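Local coordinates for protein argonaute (Marinitoga piezophila, PDB 5I4A) that cleaves single-stranded DNA, and can also target RNA, guided by short RNAs that carry a 5'-hydroxyl end, at residues 288-296 and 420-431. Sequence-based numbering, arbitrary orientation.
Sequences SFYKNEQPL and YKMGNFIPECKP. With nucleotides of chain B.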
loop_
_atom_site.group_PDB
_atom_site.type_symbol
_atom_site.label_atom_id
_atom_site.label_comp_id
_atom_site.label_asym_id
_atom_site.label_seq_id
_atom_site.Cartn_x
_atom_site.Cartn_y
_atom_site.Cartn_z
ATOM N N SER A 288 -9.064 10.723 28.554
ATOM C CA SER A 288 -9.110 9.309 28.917
ATOM C C SER A 288 -9.812 8.459 27.862
ATOM O O SER A 288 -10.530 8.989 27.008
ATOM C CB SER A 288 -9.781 9.132 30.284
ATOM O OG SER A 288 -9.568 7.824 30.795
ATOM N N PHE A 289 -9.587 7.142 27.906
ATOM C CA PHE A 289 -10.286 6.218 27.020
ATOM C C PHE A 289 -11.790 6.428 27.115
ATOM O O PHE A 289 -12.333 6.633 28.201
ATOM C CB PHE A 289 -9.969 4.763 27.382
ATOM C CG PHE A 289 -8.749 4.200 26.705
ATOM C CD1 PHE A 289 -7.763 5.027 26.190
ATOM C CD2 PHE A 289 -8.593 2.828 26.583
ATOM C CE1 PHE A 289 -6.645 4.493 25.571
ATOM C CE2 PHE A 289 -7.481 2.288 25.964
ATOM C CZ PHE A 289 -6.506 3.121 25.457
ATOM N N TYR A 290 -12.462 6.366 25.962
ATOM C CA TYR A 290 -13.922 6.368 25.946
ATOM C C TYR A 290 -14.481 5.301 26.882
ATOM O O TYR A 290 -15.444 5.545 27.618
ATOM C CB TYR A 290 -14.420 6.150 24.517
ATOM C CG TYR A 290 -15.926 6.124 24.363
ATOM C CD1 TYR A 290 -16.679 7.282 24.509
ATOM C CD2 TYR A 290 -16.590 4.944 24.049
ATOM C CE1 TYR A 290 -18.053 7.264 24.360
ATOM C CE2 TYR A 290 -17.964 4.916 23.897
ATOM C CZ TYR A 290 -18.690 6.079 24.055
ATOM O OH TYR A 290 -20.058 6.059 23.906
ATOM N N LYS A 291 -13.871 4.121 26.882
ATOM C CA LYS A 291 -14.263 3.033 27.766
ATOM C C LYS A 291 -13.012 2.329 28.259
ATOM O O LYS A 291 -12.182 1.897 27.453
ATOM C CB LYS A 291 -15.181 2.038 27.047
ATOM C CG LYS A 291 -15.641 0.876 27.907
ATOM C CD LYS A 291 -15.910 -0.344 27.043
ATOM C CE LYS A 291 -17.102 -1.139 27.541
ATOM N NZ LYS A 291 -18.248 -1.038 26.593
ATOM N N ASN A 292 -12.873 2.229 29.578
ATOM C CA ASN A 292 -11.772 1.481 30.170
ATOM C C ASN A 292 -12.233 0.861 31.483
ATOM O O ASN A 292 -12.986 -0.118 31.475
ATOM C CB ASN A 292 -10.551 2.381 30.379
ATOM C CG ASN A 292 -9.259 1.591 30.535
ATOM O OD1 ASN A 292 -9.252 0.495 31.096
ATOM N ND2 ASN A 292 -8.160 2.148 30.037
ATOM N N GLU A 293 -11.805 1.439 32.609
ATOM C CA GLU A 293 -12.083 0.897 33.942
ATOM C C GLU A 293 -11.578 -0.536 34.078
ATOM O O GLU A 293 -12.105 -1.319 34.873
ATOM C CB GLU A 293 -13.575 0.967 34.293
ATOM C CG GLU A 293 -14.241 2.317 34.050
ATOM C CD GLU A 293 -14.873 2.417 32.673
ATOM O OE1 GLU A 293 -14.420 3.260 31.871
ATOM O OE2 GLU A 293 -15.820 1.647 32.394
ATOM N N GLN A 294 -10.556 -0.889 33.298
ATOM C CA GLN A 294 -9.984 -2.224 33.273
ATOM C C GLN A 294 -8.586 -2.214 33.881
ATOM O O GLN A 294 -7.892 -1.193 33.842
ATOM C CB GLN A 294 -9.901 -2.763 31.838
ATOM C CG GLN A 294 -11.212 -2.697 31.066
ATOM C CD GLN A 294 -12.263 -3.645 31.615
ATOM O OE1 GLN A 294 -13.406 -3.257 31.863
ATOM N NE2 GLN A 294 -11.878 -4.901 31.799
ATOM N N PRO A 295 -8.146 -3.330 34.459
ATOM C CA PRO A 295 -6.775 -3.393 34.971
ATOM C C PRO A 295 -5.774 -3.620 33.849
ATOM O O PRO A 295 -6.050 -4.318 32.869
ATOM C CB PRO A 295 -6.814 -4.589 35.930
ATOM C CG PRO A 295 -7.873 -5.475 35.359
ATOM C CD PRO A 295 -8.909 -4.555 34.760
ATOM N N LEU A 296 -4.606 -3.002 33.997
ATOM C CA LEU A 296 -3.466 -3.238 33.119
ATOM C C LEU A 296 -2.504 -4.167 33.849
ATOM O O LEU A 296 -1.864 -3.766 34.826
ATOM C CB LEU A 296 -2.788 -1.924 32.739
ATOM C CG LEU A 296 -1.559 -2.035 31.832
ATOM C CD1 LEU A 296 -1.912 -2.728 30.525
ATOM C CD2 LEU A 296 -0.957 -0.662 31.569
ATOM N N TYR A 420 -0.726 3.178 25.298
ATOM C CA TYR A 420 -1.905 3.268 24.444
ATOM C C TYR A 420 -2.116 1.972 23.672
ATOM O O TYR A 420 -3.237 1.454 23.600
ATOM C CB TYR A 420 -1.773 4.455 23.484
ATOM C CG TYR A 420 -2.959 4.604 22.559
ATOM C CD1 TYR A 420 -3.035 3.890 21.366
ATOM C CD2 TYR A 420 -4.011 5.452 22.882
ATOM C CE1 TYR A 420 -4.124 4.014 20.525
ATOM C CE2 TYR A 420 -5.102 5.587 22.045
ATOM C CZ TYR A 420 -5.152 4.866 20.867
ATOM O OH TYR A 420 -6.235 4.996 20.030
ATOM N N LYS A 421 -1.045 1.447 23.068
ATOM C CA LYS A 421 -1.139 0.192 22.329
ATOM C C LYS A 421 -1.661 -0.934 23.215
ATOM O O LYS A 421 -2.501 -1.736 22.789
ATOM C CB LYS A 421 0.228 -0.178 21.752
ATOM C CG LYS A 421 0.260 -1.534 21.070
ATOM C CD LYS A 421 1.630 -1.851 20.504
ATOM C CE LYS A 421 1.575 -3.112 19.660
ATOM N NZ LYS A 421 2.874 -3.427 18.989
ATOM N N MET A 422 -1.173 -1.004 24.455
ATOM C CA MET A 422 -1.656 -2.017 25.389
ATOM C C MET A 422 -3.158 -1.892 25.604
ATOM O O MET A 422 -3.889 -2.890 25.559
ATOM C CB MET A 422 -0.911 -1.900 26.716
ATOM C CG MET A 422 0.552 -2.274 26.640
ATOM S SD MET A 422 1.344 -2.087 28.243
ATOM C CE MET A 422 3.001 -2.623 27.857
ATOM N N GLY A 423 -3.639 -0.668 25.835
ATOM C CA GLY A 423 -5.075 -0.460 25.933
ATOM C C GLY A 423 -5.799 -0.876 24.669
ATOM O O GLY A 423 -6.854 -1.512 24.724
ATOM N N ASN A 424 -5.226 -0.535 23.511
ATOM C CA ASN A 424 -5.788 -0.945 22.231
ATOM C C ASN A 424 -5.937 -2.461 22.136
ATOM O O ASN A 424 -6.863 -2.952 21.479
ATOM C CB ASN A 424 -4.900 -0.420 21.098
ATOM C CG ASN A 424 -5.687 -0.012 19.869
ATOM O OD1 ASN A 424 -6.811 0.480 19.968
ATOM N ND2 ASN A 424 -5.094 -0.211 18.697
ATOM N N PHE A 425 -5.048 -3.217 22.781
ATOM C CA PHE A 425 -5.050 -4.673 22.697
ATOM C C PHE A 425 -5.900 -5.341 23.769
ATOM O O PHE A 425 -5.956 -6.574 23.812
ATOM C CB PHE A 425 -3.618 -5.214 22.775
ATOM C CG PHE A 425 -2.938 -5.327 21.441
ATOM C CD1 PHE A 425 -2.542 -4.194 20.750
ATOM C CD2 PHE A 425 -2.686 -6.569 20.880
ATOM C CE1 PHE A 425 -1.913 -4.297 19.523
ATOM C CE2 PHE A 425 -2.057 -6.679 19.656
ATOM C CZ PHE A 425 -1.670 -5.542 18.976
ATOM N N ILE A 426 -6.557 -4.571 24.631
ATOM C CA ILE A 426 -7.490 -5.110 25.617
ATOM C C ILE A 426 -8.894 -4.991 25.035
ATOM O O ILE A 426 -9.385 -3.863 24.854
ATOM C CB ILE A 426 -7.374 -4.384 26.961
ATOM C CG1 ILE A 426 -6.012 -4.677 27.594
ATOM C CG2 ILE A 426 -8.497 -4.810 27.895
ATOM C CD1 ILE A 426 -5.664 -3.783 28.768
ATOM N N PRO A 427 -9.570 -6.102 24.724
ATOM C CA PRO A 427 -10.873 -6.003 24.045
ATOM C C PRO A 427 -11.948 -5.315 24.867
ATOM O O PRO A 427 -12.894 -4.780 24.283
ATOM C CB PRO A 427 -11.233 -7.467 23.754
ATOM C CG PRO A 427 -10.387 -8.277 24.686
ATOM C CD PRO A 427 -9.125 -7.497 24.885
ATOM N N GLU A 428 -11.842 -5.297 26.191
ATOM C CA GLU A 428 -12.837 -4.589 26.986
ATOM C C GLU A 428 -12.618 -3.084 26.998
ATOM O O GLU A 428 -13.423 -2.361 27.596
ATOM C CB GLU A 428 -12.857 -5.121 28.421
ATOM C CG GLU A 428 -13.381 -6.546 28.550
ATOM C CD GLU A 428 -12.372 -7.584 28.099
ATOM O OE1 GLU A 428 -11.155 -7.314 28.211
ATOM O OE2 GLU A 428 -12.794 -8.663 27.628
ATOM N N CYS A 429 -11.561 -2.595 26.359
ATOM C CA CYS A 429 -11.292 -1.170 26.263
ATOM C C CYS A 429 -11.738 -0.621 24.910
ATOM O O CYS A 429 -11.869 -1.357 23.926
ATOM C CB CYS A 429 -9.804 -0.879 26.471
ATOM S SG CYS A 429 -9.211 -1.160 28.149
ATOM N N LYS A 430 -11.969 0.681 24.879
ATOM C CA LYS A 430 -12.254 1.402 23.635
ATOM C C LYS A 430 -11.633 2.783 23.774
ATOM O O LYS A 430 -12.148 3.636 24.513
ATOM C CB LYS A 430 -13.748 1.491 23.346
ATOM C CG LYS A 430 -14.091 2.280 22.084
ATOM C CD LYS A 430 -13.365 1.737 20.858
ATOM C CE LYS A 430 -13.830 0.336 20.494
ATOM N NZ LYS A 430 -13.073 -0.189 19.323
ATOM N N PRO A 431 -10.498 3.028 23.114
ATOM C CA PRO A 431 -9.841 4.338 23.247
ATOM C C PRO A 431 -10.727 5.512 22.862
ATOM O O PRO A 431 -10.626 6.576 23.484
ATOM C CB PRO A 431 -8.632 4.210 22.314
ATOM C CG PRO A 431 -8.319 2.738 22.329
ATOM C CD PRO A 431 -9.665 2.060 22.379
ATOM P P A B 2 9.722 -0.709 19.317
ATOM O OP1 A B 2 10.231 -0.001 18.120
ATOM O OP2 A B 2 10.453 -0.603 20.604
ATOM O "O5'" A B 2 8.229 -0.203 19.546
ATOM C "C5'" A B 2 7.402 -0.757 20.560
ATOM C "C4'" A B 2 6.159 0.071 20.739
ATOM O "O4'" A B 2 6.520 1.348 21.329
ATOM C "C3'" A B 2 5.440 0.442 19.451
ATOM O "O3'" A B 2 4.570 -0.574 18.984
ATOM C "C2'" A B 2 4.739 1.742 19.820
ATOM O "O2'" A B 2 3.574 1.490 20.590
ATOM C "C1'" A B 2 5.785 2.388 20.723
ATOM N N9 A B 2 6.733 3.213 19.951
ATOM C C8 A B 2 8.035 2.918 19.636
ATOM N N7 A B 2 8.638 3.848 18.932
ATOM C C5 A B 2 7.657 4.820 18.771
ATOM C C6 A B 2 7.654 6.064 18.117
ATOM N N6 A B 2 8.713 6.565 17.472
ATOM N N1 A B 2 6.510 6.783 18.143
ATOM C C2 A B 2 5.450 6.284 18.788
ATOM N N3 A B 2 5.337 5.126 19.437
ATOM C C4 A B 2 6.485 4.439 19.392
ATOM P P U B 3 4.318 -0.740 17.408
ATOM O OP1 U B 3 3.295 -1.794 17.192
ATOM O OP2 U B 3 5.630 -0.850 16.727
ATOM O "O5'" U B 3 3.671 0.650 16.997
ATOM C "C5'" U B 3 3.944 1.228 15.735
ATOM C "C4'" U B 3 3.471 2.656 15.673
ATOM O "O4'" U B 3 4.363 3.508 16.440
ATOM C "C3'" U B 3 3.463 3.269 14.285
ATOM O "O3'" U B 3 2.285 2.950 13.569
ATOM C "C2'" U B 3 3.610 4.755 14.566
ATOM O "O2'" U B 3 2.365 5.316 14.942
ATOM C "C1'" U B 3 4.533 4.745 15.784
ATOM N N1 U B 3 5.955 4.864 15.391
ATOM C C2 U B 3 6.400 6.068 14.870
ATOM O O2 U B 3 5.688 7.047 14.721
ATOM N N3 U B 3 7.728 6.086 14.525
ATOM C C4 U B 3 8.632 5.055 14.645
ATOM O O4 U B 3 9.799 5.232 14.291
ATOM C C5 U B 3 8.097 3.847 15.189
ATOM C C6 U B 3 6.807 3.797 15.534
#
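Lys291 and Lys430 form a single antiparallel bridge, a hydrogen-bonded pair, where the end of linker L2 meets the passage from the Mid to the PIWI domain. Lys430 N donates to Lys291 O at 2.9 Å, and Lys291 N donates to Lys430 O. Two residues, Tyr290 and Lys291, stand opposite the single residue Lys430: a classic beta bulge. Beside it, Tyr290 N reaches Pro431 O at 3.1 Å from above the carbonyl plane. Residues 426-429 make a type I turn between helix 412-424 and this bridge.

Phe289 fills the angle between bridge and helix. Its CG lies anti to the carbonyl carbon (chi1 -88°), and the ring is stacked against Pro431. Pro431 CA sits over one face, 3.7 Å from the Phe289 ring centroid, in a CH-pi contact. Gly423 CA meets the ring edge at Phe289 CE2, 3.7 Å away. The same ring points an edge at the face of Tyr420, an offset edge-to-face pair with planes at 77°. Further along, Leu296 CD1 touches Met422 CB at 4.0 Å, where the first Mid strand passes the helix.

Lys421, extended beyond CG, carries NZ to the guide-RNA backbone between A2 and U3 of chain B; its very short distance to U3 OP1 is doubtful. Lys430 NZ leads away from the bridge to a salt bridge with Asp471 and a hydrogen bond to Thr469 O. Asn292 OD1 accepts from Gln294 N, an Asx turn, and Asn292 OD1 lies 3.4 Å from Cys429 SG.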